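Local structure of 2,3,4,5-tetrahydropyridine-2,6-dicarboxylate N-succinyltransferase (Campylobacter jejuni, 2RIJ) at residues 170-174 with 175-179; 178-181 with 182-186; 220-223 with 224-227. The protein probably catalyses the succinylation of cyclic tetrahydrodipicolinate by succinyl-CoA, opening the ring to N-succinyl-L-2-amino-6-oxopimelate in the diaminopimelate route to lysine. One frame throughout, in Å; residues are numbered along the deposited sequence.

Interaction 1 (170-174 with 175-179); sequences VAWSD and DKPIE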
loop_
_atom_site.group_PDB
_atom_site.type_symbol
_atom_site.label_atom_id
_atom_site.label_comp_id
_atom_site.label_asym_id
_atom_site.label_seq_id
_atom_site.Cartn_x
_atom_site.Cartn_y
_atom_site.Cartn_z
ATOM N N VAL A 170 -20.133 23.432 41.735
ATOM C CA VAL A 170 -21.487 23.554 42.299
ATOM C C VAL A 170 -22.474 22.875 41.360
ATOM O O VAL A 170 -22.170 22.630 40.189
ATOM C CB VAL A 170 -21.896 25.033 42.558
ATOM C CG1 VAL A 170 -20.937 25.707 43.602
ATOM C CG2 VAL A 170 -21.930 25.847 41.253
ATOM N N ALA A 171 -23.641 22.592 41.907
ATOM C CA ALA A 171 -24.822 22.177 41.135
ATOM C C ALA A 171 -25.481 23.422 40.580
ATOM O O ALA A 171 -25.385 24.497 41.180
ATOM C CB ALA A 171 -25.785 21.404 42.021
ATOM N N TRP A 172 -26.149 23.268 39.433
ATOM C CA TRP A 172 -26.783 24.374 38.741
ATOM C C TRP A 172 -28.177 23.934 38.400
ATOM O O TRP A 172 -28.389 22.838 37.852
ATOM C CB TRP A 172 -26.028 24.770 37.483
ATOM C CG TRP A 172 -24.645 25.196 37.698
ATOM C CD1 TRP A 172 -23.555 24.390 37.763
ATOM C CD2 TRP A 172 -24.165 26.539 37.824
ATOM N NE1 TRP A 172 -22.428 25.137 37.939
ATOM C CE2 TRP A 172 -22.760 26.462 37.981
ATOM C CE3 TRP A 172 -24.779 27.791 37.856
ATOM C CZ2 TRP A 172 -21.958 27.592 38.151
ATOM C CZ3 TRP A 172 -23.970 28.932 37.993
ATOM C CH2 TRP A 172 -22.578 28.817 38.161
ATOM N N SER A 173 -29.137 24.722 38.875
ATOM C CA SER A 173 -30.569 24.428 38.709
ATOM C C SER A 173 -31.213 25.653 38.097
ATOM O O SER A 173 -31.258 26.734 38.714
ATOM C CB SER A 173 -31.181 24.143 40.087
ATOM O OG SER A 173 -32.556 23.795 39.975
ATOM N N ASP A 174 -31.673 25.524 36.865
ATOM C CA ASP A 174 -32.192 26.667 36.110
ATOM C C ASP A 174 -31.259 27.887 36.181
ATOM O O ASP A 174 -31.664 29.041 36.398
ATOM C CB ASP A 174 -33.617 26.988 36.532
ATOM C CG ASP A 174 -34.593 25.839 36.192
ATOM O OD1 ASP A 174 -34.389 25.091 35.193
ATOM O OD2 ASP A 174 -35.537 25.664 36.963
ATOM N N ASP A 175 -30.002 27.555 35.938
ATOM C CA ASP A 175 -28.870 28.447 35.908
ATOM C C ASP A 175 -28.542 29.102 37.246
ATOM O O ASP A 175 -27.765 30.022 37.259
ATOM C CB ASP A 175 -28.990 29.469 34.722
ATOM C CG ASP A 175 -28.696 28.810 33.305
ATOM O OD1 ASP A 175 -28.044 27.700 33.215
ATOM O OD2 ASP A 175 -29.077 29.428 32.273
ATOM N N LYS A 176 -29.087 28.599 38.351
ATOM C CA LYS A 176 -28.766 29.077 39.698
ATOM C C LYS A 176 -27.839 28.081 40.406
ATOM O O LYS A 176 -28.165 26.891 40.453
ATOM C CB LYS A 176 -30.049 29.196 40.545
ATOM C CG LYS A 176 -31.170 29.993 39.919
ATOM C CD LYS A 176 -30.705 31.353 39.623
ATOM C CE LYS A 176 -31.849 32.362 39.546
ATOM N NZ LYS A 176 -31.202 33.695 39.295
ATOM N N PRO A 177 -26.710 28.559 40.967
ATOM C CA PRO A 177 -25.781 27.676 41.643
ATOM C C PRO A 177 -26.259 27.262 43.047
ATOM O O PRO A 177 -26.817 28.070 43.810
ATOM C CB PRO A 177 -24.475 28.491 41.677
ATOM C CG PRO A 177 -24.955 29.953 41.733
ATOM C CD PRO A 177 -26.243 29.957 40.940
ATOM N N ILE A 178 -26.031 25.998 43.375
ATOM C CA ILE A 178 -26.334 25.431 44.681
ATOM C C ILE A 178 -25.126 24.632 45.143
ATOM O O ILE A 178 -24.631 23.775 44.422
ATOM C CB ILE A 178 -27.544 24.486 44.602
ATOM C CG1 ILE A 178 -28.725 25.201 43.937
ATOM C CG2 ILE A 178 -27.873 23.881 46.023
ATOM C CD1 ILE A 178 -29.934 24.315 43.689
ATOM N N GLU A 179 -24.648 24.915 46.343
ATOM C CA GLU A 179 -23.557 24.146 46.942
ATOM C C GLU A 179 -23.941 22.691 47.060
ATOM O O GLU A 179 -25.040 22.379 47.488
ATOM C CB GLU A 179 -23.217 24.675 48.336
ATOM C CG GLU A 179 -22.773 26.108 48.381
ATOM C CD GLU A 179 -22.193 26.477 49.748
ATOM O OE1 GLU A 179 -21.021 26.119 50.006
ATOM O OE2 GLU A 179 -22.919 27.108 50.555
#

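Interaction 2 (178-181 with 182-186); sequences IELE and YLRAN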
loop_
_atom_site.group_PDB
_atom_site.type_symbol
_atom_site.label_atom_id
_atom_site.label_comp_id
_atom_site.label_asym_id
_atom_site.label_seq_id
_atom_site.Cartn_x
_atom_site.Cartn_y
_atom_site.Cartn_z
ATOM N N ILE A 178 -26.031 25.998 43.375
ATOM C CA ILE A 178 -26.334 25.431 44.681
ATOM C C ILE A 178 -25.126 24.632 45.143
ATOM O O ILE A 178 -24.631 23.775 44.422
ATOM C CB ILE A 178 -27.544 24.486 44.602
ATOM C CG1 ILE A 178 -28.725 25.201 43.937
ATOM C CG2 ILE A 178 -27.873 23.881 46.023
ATOM C CD1 ILE A 178 -29.934 24.315 43.689
ATOM N N GLU A 179 -24.648 24.915 46.343
ATOM C CA GLU A 179 -23.557 24.146 46.942
ATOM C C GLU A 179 -23.941 22.691 47.060
ATOM O O GLU A 179 -25.040 22.379 47.488
ATOM C CB GLU A 179 -23.217 24.675 48.336
ATOM C CG GLU A 179 -22.773 26.108 48.381
ATOM C CD GLU A 179 -22.193 26.477 49.748
ATOM O OE1 GLU A 179 -21.021 26.119 50.006
ATOM O OE2 GLU A 179 -22.919 27.108 50.555
ATOM N N LEU A 180 -23.047 21.796 46.647
ATOM C CA LEU A 180 -23.294 20.364 46.724
ATOM C C LEU A 180 -23.567 19.954 48.189
ATOM O O LEU A 180 -24.420 19.114 48.450
ATOM C CB LEU A 180 -22.117 19.558 46.110
ATOM C CG LEU A 180 -21.962 19.756 44.573
ATOM C CD1 LEU A 180 -20.633 19.210 44.070
ATOM C CD2 LEU A 180 -23.129 19.139 43.824
ATOM N N GLU A 181 -22.867 20.560 49.141
ATOM C CA GLU A 181 -23.027 20.185 50.540
ATOM C C GLU A 181 -24.417 20.566 51.046
ATOM O O GLU A 181 -24.976 19.914 51.927
ATOM C CB GLU A 181 -21.919 20.801 51.393
ATOM C CG GLU A 181 -21.823 20.240 52.816
ATOM C CD GLU A 181 -21.857 18.684 52.895
ATOM O OE1 GLU A 181 -21.090 17.969 52.195
ATOM O OE2 GLU A 181 -22.671 18.174 53.693
ATOM N N TYR A 182 -24.995 21.600 50.456
ATOM C CA TYR A 182 -26.366 21.974 50.774
ATOM C C TYR A 182 -27.371 20.877 50.314
ATOM O O TYR A 182 -28.335 20.551 51.017
ATOM C CB TYR A 182 -26.709 23.342 50.156
ATOM C CG TYR A 182 -28.147 23.698 50.364
ATOM C CD1 TYR A 182 -28.563 24.319 51.536
ATOM C CD2 TYR A 182 -29.105 23.338 49.425
ATOM C CE1 TYR A 182 -29.877 24.641 51.739
ATOM C CE2 TYR A 182 -30.421 23.632 49.626
ATOM C CZ TYR A 182 -30.797 24.299 50.779
ATOM O OH TYR A 182 -32.112 24.578 50.971
ATOM N N LEU A 183 -27.144 20.325 49.128
ATOM C CA LEU A 183 -27.968 19.259 48.622
ATOM C C LEU A 183 -27.819 18.017 49.484
ATOM O O LEU A 183 -28.795 17.321 49.767
ATOM C CB LEU A 183 -27.622 18.959 47.149
ATOM C CG LEU A 183 -27.990 19.975 46.085
ATOM C CD1 LEU A 183 -27.417 19.511 44.728
ATOM C CD2 LEU A 183 -29.508 20.221 45.954
ATOM N N ARG A 184 -26.595 17.708 49.892
ATOM C CA ARG A 184 -26.362 16.535 50.742
ATOM C C ARG A 184 -27.076 16.729 52.073
ATOM O O ARG A 184 -27.778 15.831 52.533
ATOM C CB ARG A 184 -24.864 16.317 50.969
ATOM C CG ARG A 184 -24.108 15.912 49.694
ATOM C CD ARG A 184 -22.595 15.777 49.968
ATOM N NE ARG A 184 -21.861 15.760 48.710
ATOM C CZ ARG A 184 -20.956 16.656 48.352
ATOM N NH1 ARG A 184 -20.584 17.615 49.184
ATOM N NH2 ARG A 184 -20.431 16.581 47.154
ATOM N N ALA A 185 -26.876 17.894 52.691
ATOM C CA ALA A 185 -27.485 18.199 54.004
ATOM C C ALA A 185 -29.031 18.170 53.990
ATOM O O ALA A 185 -29.661 17.863 55.003
ATOM C CB ALA A 185 -26.997 19.555 54.533
ATOM N N ASN A 186 -29.629 18.485 52.853
ATOM C CA ASN A 186 -31.067 18.596 52.717
ATOM C C ASN A 186 -31.723 17.524 51.866
ATOM O O ASN A 186 -32.917 17.572 51.635
ATOM C CB ASN A 186 -31.361 19.971 52.166
ATOM C CG ASN A 186 -31.012 21.052 53.172
ATOM O OD1 ASN A 186 -31.778 21.272 54.085
ATOM N ND2 ASN A 186 -29.835 21.661 53.066
#

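Interaction 3 (220-223 with 224-227); sequences ILES and SKVR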
loop_
_atom_site.group_PDB
_atom_site.type_symbol
_atom_site.label_atom_id
_atom_site.label_comp_id
_atom_site.label_asym_id
_atom_site.label_seq_id
_atom_site.Cartn_x
_atom_site.Cartn_y
_atom_site.Cartn_z
ATOM N N ILE A 220 -27.462 29.743 18.835
ATOM C CA ILE A 220 -26.878 28.708 19.668
ATOM C C ILE A 220 -28.016 27.778 19.956
ATOM O O ILE A 220 -28.965 28.120 20.723
ATOM C CB ILE A 220 -26.340 29.266 20.976
ATOM C CG1 ILE A 220 -25.208 30.252 20.724
ATOM C CG2 ILE A 220 -25.985 28.136 21.935
ATOM C CD1 ILE A 220 -24.844 31.121 21.969
ATOM N N LEU A 221 -28.002 26.616 19.334
ATOM C CA LEU A 221 -29.210 25.726 19.363
ATOM C C LEU A 221 -29.352 24.893 20.623
ATOM O O LEU A 221 -30.348 24.196 20.792
ATOM C CB LEU A 221 -29.288 24.839 18.099
ATOM C CG LEU A 221 -29.992 25.478 16.893
ATOM C CD1 LEU A 221 -29.203 26.664 16.386
ATOM C CD2 LEU A 221 -30.256 24.412 15.786
ATOM N N GLU A 222 -28.377 24.995 21.517
ATOM C CA GLU A 222 -28.441 24.350 22.818
ATOM C C GLU A 222 -27.403 24.975 23.736
ATOM O O GLU A 222 -26.195 24.968 23.444
ATOM C CB GLU A 222 -28.233 22.829 22.722
ATOM C CG GLU A 222 -28.045 22.070 24.068
ATOM C CD GLU A 222 -28.952 22.560 25.235
ATOM O OE1 GLU A 222 -30.152 22.867 24.967
ATOM O OE2 GLU A 222 -28.479 22.660 26.428
ATOM N N SER A 223 -27.886 25.521 24.845
ATOM C CA SER A 223 -27.045 26.233 25.795
ATOM C C SER A 223 -25.878 25.419 26.351
ATOM O O SER A 223 -24.827 25.955 26.519
ATOM C CB SER A 223 -27.863 26.786 26.985
ATOM O OG SER A 223 -27.062 27.599 27.847
ATOM N N SER A 224 -26.043 24.132 26.654
ATOM C CA SER A 224 -24.958 23.332 27.228
ATOM C C SER A 224 -23.712 23.248 26.296
ATOM O O SER A 224 -22.624 22.861 26.715
ATOM C CB SER A 224 -25.478 21.926 27.554
ATOM O OG SER A 224 -25.806 21.257 26.380
ATOM N N LYS A 225 -23.867 23.636 25.028
ATOM C CA LYS A 225 -22.779 23.532 24.046
ATOM C C LYS A 225 -21.861 24.761 23.948
ATOM O O LYS A 225 -20.891 24.718 23.209
ATOM C CB LYS A 225 -23.333 23.245 22.662
ATOM C CG LYS A 225 -24.122 21.938 22.496
ATOM C CD LYS A 225 -23.534 20.794 23.348
ATOM C CE LYS A 225 -24.169 19.419 23.021
ATOM N NZ LYS A 225 -23.585 18.929 21.733
ATOM N N VAL A 226 -22.194 25.825 24.665
ATOM C CA VAL A 226 -21.360 27.041 24.723
ATOM C C VAL A 226 -21.107 27.432 26.163
ATOM O O VAL A 226 -21.997 27.924 26.877
ATOM C CB VAL A 226 -21.960 28.196 23.898
ATOM C CG1 VAL A 226 -20.983 29.418 23.840
ATOM C CG2 VAL A 226 -22.312 27.727 22.477
ATOM N N ARG A 227 -19.872 27.213 26.600
ATOM C CA ARG A 227 -19.470 27.604 27.930
ATOM C C ARG A 227 -19.284 29.121 28.046
ATOM O O ARG A 227 -18.913 29.811 27.079
ATOM C CB ARG A 227 -18.204 26.867 28.297
ATOM C CG ARG A 227 -18.091 26.463 29.757
ATOM C CD ARG A 227 -16.816 25.672 29.890
ATOM N NE ARG A 227 -16.718 24.936 31.145
ATOM C CZ ARG A 227 -15.670 24.230 31.504
ATOM N NH1 ARG A 227 -14.638 24.174 30.708
ATOM N NH2 ARG A 227 -15.641 23.569 32.650
#

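Interaction 1 (170-174 with 175-179)
Trp172 and Pro177 face each other as a non-hydrogen-bonded pair in a tight antiparallel beta hairpin, strand 170-173 turning back into strand 176-178 through a type I' turn from Ser173 to Lys176. The hairpin belongs to a three-stranded sheet in the middle region of the succinyltransferase; strand 201-203 pairs with the other edge of 170-173, and Phe201 stacks on the Trp172 ring. Two hydrogen-bonded pairs flank the Trp-Pro step. At the turn, Ser173 N gives a nearly straight bond to Lys176 O (2.9 Å, 169°), and Lys176 N returns one to Ser173 O. Further from the turn, Ala171 and Ile178 exchange bonds, the shorter from Ile178 N to Ala171 O at 2.7 Å.

On the sheet face that carries Ala171, Ser173 and Ile178, Ser173 CB rests against Ile178 CD1 (3.8 Å), and Ser173 OG bonds to the backbone O of Lys198. At the turn, the Asp174 carboxylate forms a salt bridge with Lys198 NZ, and Lys176 NZ reaches Asn194 of the second subunit.

With chi1 at -60°, the Trp172 indole is swung beside its own backbone N and leans over the proline, leaving NE1 to bond Asp203 O. Val170 CG2 and Pro177 CB share one face of the indole and touch each other at 3.7 Å. The proline makes a CH-pi contact, its CB 3.9 Å from the centroid of the six-membered ring and 19° off the normal.

Interaction 2 (178-181 with 182-186)
Arg184 lays its guanidinium across Leu180 and turns its edge to Glu181, so one flat group serves an apolar and a charged neighbour at once. Leu180 CB sits over a face of the guanidinium, 3.6 Å from Arg184 NH2. Glu181 is modelled in two conformers, and in the one described here OE1 lies close to the guanidinium plane and takes a bond from Arg184 NH1 at 3.1 Å, part of a salt bridge that is therefore probably not permanent. In this conformer the fit is skewed on the acid's side: NH1 comes from above the carboxylate plane, and the two planes are 42° apart. Glu181 gets there by bending at chi2 (47°), which curls its carboxylate back across the arginine, whereas Arg184 runs extended from CG to NE. Arg184 NH2 goes on to the third subunit, where it bonds Pro214 O and forms a salt bridge with Asp216.

All this happens on the first turns of helix 180-192. Glu179 holds the N-cap position; its O takes weak bonds from Tyr182 N and Leu183 N, and its OE2 accepts instead from the backbone N of Leu38 and Asn39. Regular helical bonding then sets in, with Arg184 N to Leu180 O at 3.0 Å.

Just before the helix, Ile178 directs CG2 at it. That methyl meets Tyr182 CD2 obliquely at 3.7 Å and Leu183 CG at 3.9 Å, the Leu183 side chain crossing the isoleucine roughly at a right angle. One turn on, Asn186 folds back so that ND2 stands 3.2 Å above the plane of the Tyr182 ring, toward its rim, and donates to Tyr182 O at 2.8 Å, in the carbonyl plane and on a lone pair.

Interaction 3 (220-223 with 224-227)
Glu222 sends CG anti to its backbone N (chi1 170°) and then bends at chi2 (40°), which carries its carboxylate to Ser224, whose own chi1 of 66° tucks OG between the backbone N and the carbonyl carbon. Glu222 OE2 is thus gripped twice by one residue. Ser224 N donates at 2.9 Å from above the carboxylate plane, and Ser224 OG donates at 3.0 Å to the anti lone pair. Glu222 OE1 turns instead to Arg207 of the second subunit in a salt bridge, which together with the paired donors should fix the carboxylate's rotation and probably favours its charged form.

The backbone closes the loop: Lys225 N bonds to Glu222 O at 3.1 Å, and Val226 N to Ser223 O at 3.2 Å. Ile220 and Val226 cross nearly at right angles, CG2 to CG2 at 3.7 Å, with Phe208 packed on both. Lys225 NZ leads away to Pro240 O and Ser243 O of its own chain and Gly241 O of the third subunit. The two backbone bonds, each from residue i+3 to residue i, make a short 3-10 turn at the entry to the left-handed parallel beta-helix of this hexapeptide-repeat acyltransferase.

Interactions 1 and 2 adjoin, with centres about 10 Å apart: strand 176-178 leads through Glu179 into helix 180-192, and both contacts contain Ile178 and Glu179. Ala171 packs across the join, its CB 3.7 Å from Leu183 CD1, so hairpin and helix pack together within the middle family region. Interaction 3 comes later in the chain, from the end of strand 219-220 at the edge of the beta-helix, its centre about 17 Å from that of interaction 1 and about 26 Å from that of interaction 2. Interactions 1 and 3 both touch the second subunit, and 2 and 3 the third, so the three contacts help tie together the subunits of the assembly.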